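Local structure of carbohydrate binding family 6 (Clostridium thermocellum, 5A8C) at residues S105-Y117 / V187-G199. The protein hydrolyses terminal alpha-L-arabinofuranosyl residues, probably from arabinose-decorated plant polysaccharides, as a calcium-containing family 43 glycoside hydrolase with a five-bladed beta-propeller fold. Sequence-based numbering, arbitrary orientation.
Sequences SIVYRNNKFYLYY and VIKLGNDMISTVG
The Y116 hydroxyl donates its proton to the backbone carbonyl of M194, OH to O 2.7 Å, in the carbonyl plane and on a lone pair; M194 O lies at the edge of the Y116 ring, near its plane. The bond joins neighbouring blades of the five-bladed beta-propeller: the hairpin 105-117 of one blade receives the type I turn G191-M194 that follows strand 185-190 of the next. Nearer the hairpin tip, N110 gives both protons of its amide, in plane, to two acceptors. ND2 reaches N192 O at 3.1 Å, with an N-H...O angle of 167°, and also the Y114 hydroxyl within its own hairpin, which fixes the amide rotation. A water at the edge of the Y114 ring, in its plane, links Y114 OH to D193 O.

The straight R109 chain carries the guanidinium past the turn. NH2 has its firmer bond to G171 O and only a weak one to N192 OD1, while NH1 points a weak but fairly straight N-H at M194 SD, 3.4 Å away at the guanidinium edge; a second water takes a proton from NH1 and sits close to L190 O and N192 OD1.

Packing centres on M194, whose left-handed backbone ends the turn and whose side chain enters the hairpin face, where turns at chi2 (-64°) and chi3 (-85°) fold CE back toward V107. Its CB sits over the centre of the Y114 ring, 3.5 Å from the centroid, a CH-pi contact. I195 CG2 also touches this ring, and L190 CD1 rests against Y116 CZ. At the end of the thioether, M194 CE meets V107 CG1 at 3.8 Å.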
# COMPACT_ATOMS: atom_id res chain seq x y z
N SER A 105 -3.36 -3.00 2.81
CA SER A 105 -2.69 -2.33 3.93
C SER A 105 -2.73 -3.29 5.10
O SER A 105 -3.77 -3.84 5.41
CB SER A 105 -3.42 -1.05 4.28
OG SER A 105 -2.85 -0.38 5.38
N ILE A 106 -1.57 -3.55 5.73
CA ILE A 106 -1.46 -4.52 6.81
C ILE A 106 -1.13 -3.79 8.13
O ILE A 106 -0.22 -2.93 8.15
CB ILE A 106 -0.39 -5.59 6.47
CG1 ILE A 106 -0.32 -6.68 7.54
CG2 ILE A 106 0.98 -4.99 6.18
CD1 ILE A 106 -1.51 -7.57 7.64
N VAL A 107 -1.77 -4.23 9.19
CA VAL A 107 -1.49 -3.73 10.55
C VAL A 107 -1.52 -4.94 11.48
O VAL A 107 -2.41 -5.78 11.41
CB VAL A 107 -2.54 -2.69 11.00
CG1 VAL A 107 -2.24 -2.21 12.40
CG2 VAL A 107 -2.57 -1.53 10.05
N TYR A 108 -0.54 -4.97 12.42
CA TYR A 108 -0.52 -5.93 13.53
C TYR A 108 -0.97 -5.19 14.80
O TYR A 108 -0.32 -4.23 15.19
CB TYR A 108 0.88 -6.51 13.67
CG TYR A 108 1.10 -7.43 14.85
CD1 TYR A 108 0.32 -8.57 15.04
CD2 TYR A 108 2.11 -7.18 15.79
CE1 TYR A 108 0.53 -9.44 16.10
CE2 TYR A 108 2.31 -8.05 16.85
CZ TYR A 108 1.53 -9.16 17.01
OH TYR A 108 1.76 -9.98 18.09
N ARG A 109 -2.11 -5.60 15.34
CA ARG A 109 -2.65 -4.93 16.55
C ARG A 109 -3.43 -5.94 17.32
O ARG A 109 -4.07 -6.82 16.71
CB ARG A 109 -3.55 -3.75 16.16
CG ARG A 109 -3.85 -2.83 17.34
CD ARG A 109 -4.72 -1.68 17.00
NE ARG A 109 -4.76 -0.75 18.11
CZ ARG A 109 -5.44 0.39 18.14
NH1 ARG A 109 -6.18 0.75 17.13
NH2 ARG A 109 -5.36 1.15 19.22
N ASN A 110 -3.47 -5.85 18.64
CA ASN A 110 -4.31 -6.78 19.41
C ASN A 110 -3.90 -8.21 19.20
O ASN A 110 -4.73 -9.09 19.37
CB ASN A 110 -5.84 -6.64 19.06
CG ASN A 110 -6.34 -5.19 19.03
OD1 ASN A 110 -5.96 -4.41 19.93
ND2 ASN A 110 -7.17 -4.83 18.01
N ASN A 111 -2.65 -8.45 18.85
CA ASN A 111 -2.16 -9.76 18.53
C ASN A 111 -2.95 -10.42 17.38
O ASN A 111 -3.02 -11.66 17.28
CB ASN A 111 -2.13 -10.69 19.73
CG ASN A 111 -1.20 -11.85 19.55
OD1 ASN A 111 -0.14 -11.75 18.92
ND2 ASN A 111 -1.57 -12.94 20.13
N LYS A 112 -3.43 -9.61 16.46
CA LYS A 112 -4.13 -10.03 15.26
C LYS A 112 -3.59 -9.23 14.09
O LYS A 112 -2.90 -8.22 14.25
CB LYS A 112 -5.66 -9.84 15.38
CG LYS A 112 -6.28 -10.73 16.44
CD LYS A 112 -7.79 -10.51 16.63
CE LYS A 112 -8.19 -11.02 18.01
NZ LYS A 112 -7.59 -10.17 19.07
N PHE A 113 -3.93 -9.68 12.89
CA PHE A 113 -3.51 -9.07 11.66
C PHE A 113 -4.75 -8.58 10.90
O PHE A 113 -5.70 -9.32 10.71
CB PHE A 113 -2.75 -10.08 10.79
CG PHE A 113 -1.47 -10.55 11.46
CD1 PHE A 113 -1.53 -11.57 12.39
CD2 PHE A 113 -0.30 -9.89 11.25
CE1 PHE A 113 -0.39 -11.95 13.11
CE2 PHE A 113 0.86 -10.28 11.95
CZ PHE A 113 0.77 -11.30 12.89
N TYR A 114 -4.68 -7.30 10.52
CA TYR A 114 -5.78 -6.63 9.84
C TYR A 114 -5.29 -6.22 8.47
O TYR A 114 -4.28 -5.50 8.35
CB TYR A 114 -6.23 -5.37 10.64
CG TYR A 114 -6.71 -5.76 12.00
CD1 TYR A 114 -8.04 -6.15 12.19
CD2 TYR A 114 -5.87 -5.78 13.10
CE1 TYR A 114 -8.48 -6.58 13.42
CE2 TYR A 114 -6.32 -6.20 14.34
CZ TYR A 114 -7.64 -6.56 14.50
OH TYR A 114 -8.04 -6.93 15.77
N LEU A 115 -5.95 -6.73 7.44
CA LEU A 115 -5.58 -6.57 6.05
C LEU A 115 -6.71 -5.81 5.35
O LEU A 115 -7.77 -6.36 5.12
CB LEU A 115 -5.38 -7.97 5.46
CG LEU A 115 -4.86 -8.06 4.05
CD1 LEU A 115 -3.41 -7.55 3.96
CD2 LEU A 115 -4.88 -9.53 3.58
N TYR A 116 -6.45 -4.56 5.05
CA TYR A 116 -7.45 -3.70 4.40
C TYR A 116 -7.25 -3.76 2.91
O TYR A 116 -6.10 -3.95 2.45
CB TYR A 116 -7.32 -2.24 4.93
CG TYR A 116 -7.47 -2.18 6.41
CD1 TYR A 116 -6.39 -2.34 7.26
CD2 TYR A 116 -8.73 -1.94 6.98
CE1 TYR A 116 -6.54 -2.35 8.64
CE2 TYR A 116 -8.88 -1.92 8.35
CZ TYR A 116 -7.81 -2.13 9.18
OH TYR A 116 -7.92 -2.16 10.53
N TYR A 117 -8.31 -3.63 2.13
CA TYR A 117 -8.21 -3.83 0.70
C TYR A 117 -9.28 -3.06 -0.01
O TYR A 117 -10.36 -2.76 0.53
CB TYR A 117 -8.35 -5.34 0.36
CG TYR A 117 -9.67 -5.95 0.77
CD1 TYR A 117 -9.89 -6.43 2.06
CD2 TYR A 117 -10.71 -6.08 -0.16
CE1 TYR A 117 -11.13 -6.96 2.43
CE2 TYR A 117 -11.93 -6.63 0.21
CZ TYR A 117 -12.15 -7.07 1.49
OH TYR A 117 -13.36 -7.66 1.78
N VAL A 187 -9.39 10.78 5.34
CA VAL A 187 -8.89 10.04 6.48
C VAL A 187 -10.02 9.89 7.48
O VAL A 187 -10.76 10.83 7.77
CB VAL A 187 -7.62 10.67 7.09
CG1 VAL A 187 -7.82 12.14 7.51
CG2 VAL A 187 -7.08 9.84 8.23
N ILE A 188 -10.18 8.70 8.03
CA ILE A 188 -11.20 8.40 9.02
C ILE A 188 -10.59 7.64 10.18
O ILE A 188 -9.69 6.82 10.00
CB ILE A 188 -12.38 7.65 8.40
CG1 ILE A 188 -13.63 7.64 9.33
CG2 ILE A 188 -12.00 6.23 7.96
CD1 ILE A 188 -14.90 7.23 8.62
N LYS A 189 -11.05 7.92 11.39
CA LYS A 189 -10.67 7.11 12.53
C LYS A 189 -11.27 5.73 12.49
O LYS A 189 -12.42 5.55 12.10
CB LYS A 189 -11.10 7.83 13.83
CG LYS A 189 -10.34 9.08 14.05
CD LYS A 189 -10.76 9.77 15.36
CE LYS A 189 -12.23 10.22 15.47
NZ LYS A 189 -12.64 11.25 14.46
N LEU A 190 -10.47 4.74 12.91
CA LEU A 190 -10.96 3.39 13.17
C LEU A 190 -11.04 3.14 14.64
O LEU A 190 -10.23 3.64 15.43
CB LEU A 190 -10.06 2.33 12.52
CG LEU A 190 -9.80 2.46 11.01
CD1 LEU A 190 -8.98 1.29 10.54
CD2 LEU A 190 -11.07 2.63 10.24
N GLY A 191 -12.01 2.32 15.05
CA GLY A 191 -12.06 1.88 16.42
C GLY A 191 -10.89 1.01 16.79
O GLY A 191 -10.18 0.45 15.93
N ASN A 192 -10.69 0.83 18.10
CA ASN A 192 -9.57 0.00 18.56
C ASN A 192 -9.71 -1.45 18.08
O ASN A 192 -8.69 -2.13 17.96
CB ASN A 192 -9.44 0.03 20.07
CG ASN A 192 -8.90 1.37 20.61
OD1 ASN A 192 -8.47 2.24 19.84
ND2 ASN A 192 -8.90 1.51 21.90
N ASP A 193 -10.93 -1.91 17.78
CA ASP A 193 -11.12 -3.25 17.22
C ASP A 193 -10.74 -3.35 15.77
O ASP A 193 -10.74 -4.48 15.23
CB ASP A 193 -12.54 -3.75 17.46
CG ASP A 193 -13.67 -2.99 16.69
OD1 ASP A 193 -13.39 -2.26 15.72
OD2 ASP A 193 -14.86 -3.26 17.04
N MET A 194 -10.40 -2.25 15.11
CA MET A 194 -9.85 -2.20 13.78
C MET A 194 -10.80 -2.64 12.67
O MET A 194 -10.43 -2.68 11.49
CB MET A 194 -8.54 -2.97 13.69
CG MET A 194 -7.49 -2.38 14.61
SD MET A 194 -7.00 -0.68 14.19
CE MET A 194 -5.76 -1.00 12.93
N ILE A 195 -12.08 -2.86 13.02
CA ILE A 195 -13.10 -3.35 12.07
C ILE A 195 -14.34 -2.47 12.10
O ILE A 195 -15.40 -2.89 11.63
CB ILE A 195 -13.44 -4.84 12.32
CG1 ILE A 195 -14.04 -5.05 13.72
CG2 ILE A 195 -12.23 -5.71 12.09
CD1 ILE A 195 -14.68 -6.41 13.86
N SER A 196 -14.19 -1.22 12.58
CA SER A 196 -15.24 -0.25 12.68
C SER A 196 -14.64 1.11 12.48
O SER A 196 -13.44 1.30 12.72
CB SER A 196 -15.87 -0.37 14.07
OG SER A 196 -14.94 -0.12 15.11
N THR A 197 -15.47 2.06 12.06
CA THR A 197 -15.08 3.44 11.98
C THR A 197 -15.65 4.22 13.17
O THR A 197 -16.62 3.79 13.77
CB THR A 197 -15.51 4.06 10.65
OG1 THR A 197 -16.92 3.98 10.51
CG2 THR A 197 -14.88 3.40 9.44
N VAL A 198 -15.02 5.35 13.46
CA VAL A 198 -15.47 6.23 14.50
C VAL A 198 -15.58 7.62 13.87
O VAL A 198 -14.61 8.14 13.33
CB VAL A 198 -14.47 6.29 15.68
CG1 VAL A 198 -14.94 7.31 16.73
CG2 VAL A 198 -14.31 4.93 16.31
N GLY A 199 -16.75 8.21 13.93
CA GLY A 199 -16.93 9.57 13.43
C GLY A 199 -16.96 9.60 11.92
O GLY A 199 -17.21 8.60 11.24
O HOH W 1 -8.12 3.02 17.14
O HOH W 2 -6.91 -2.11 20.83
O HOH W 3 -10.78 -7.18 15.72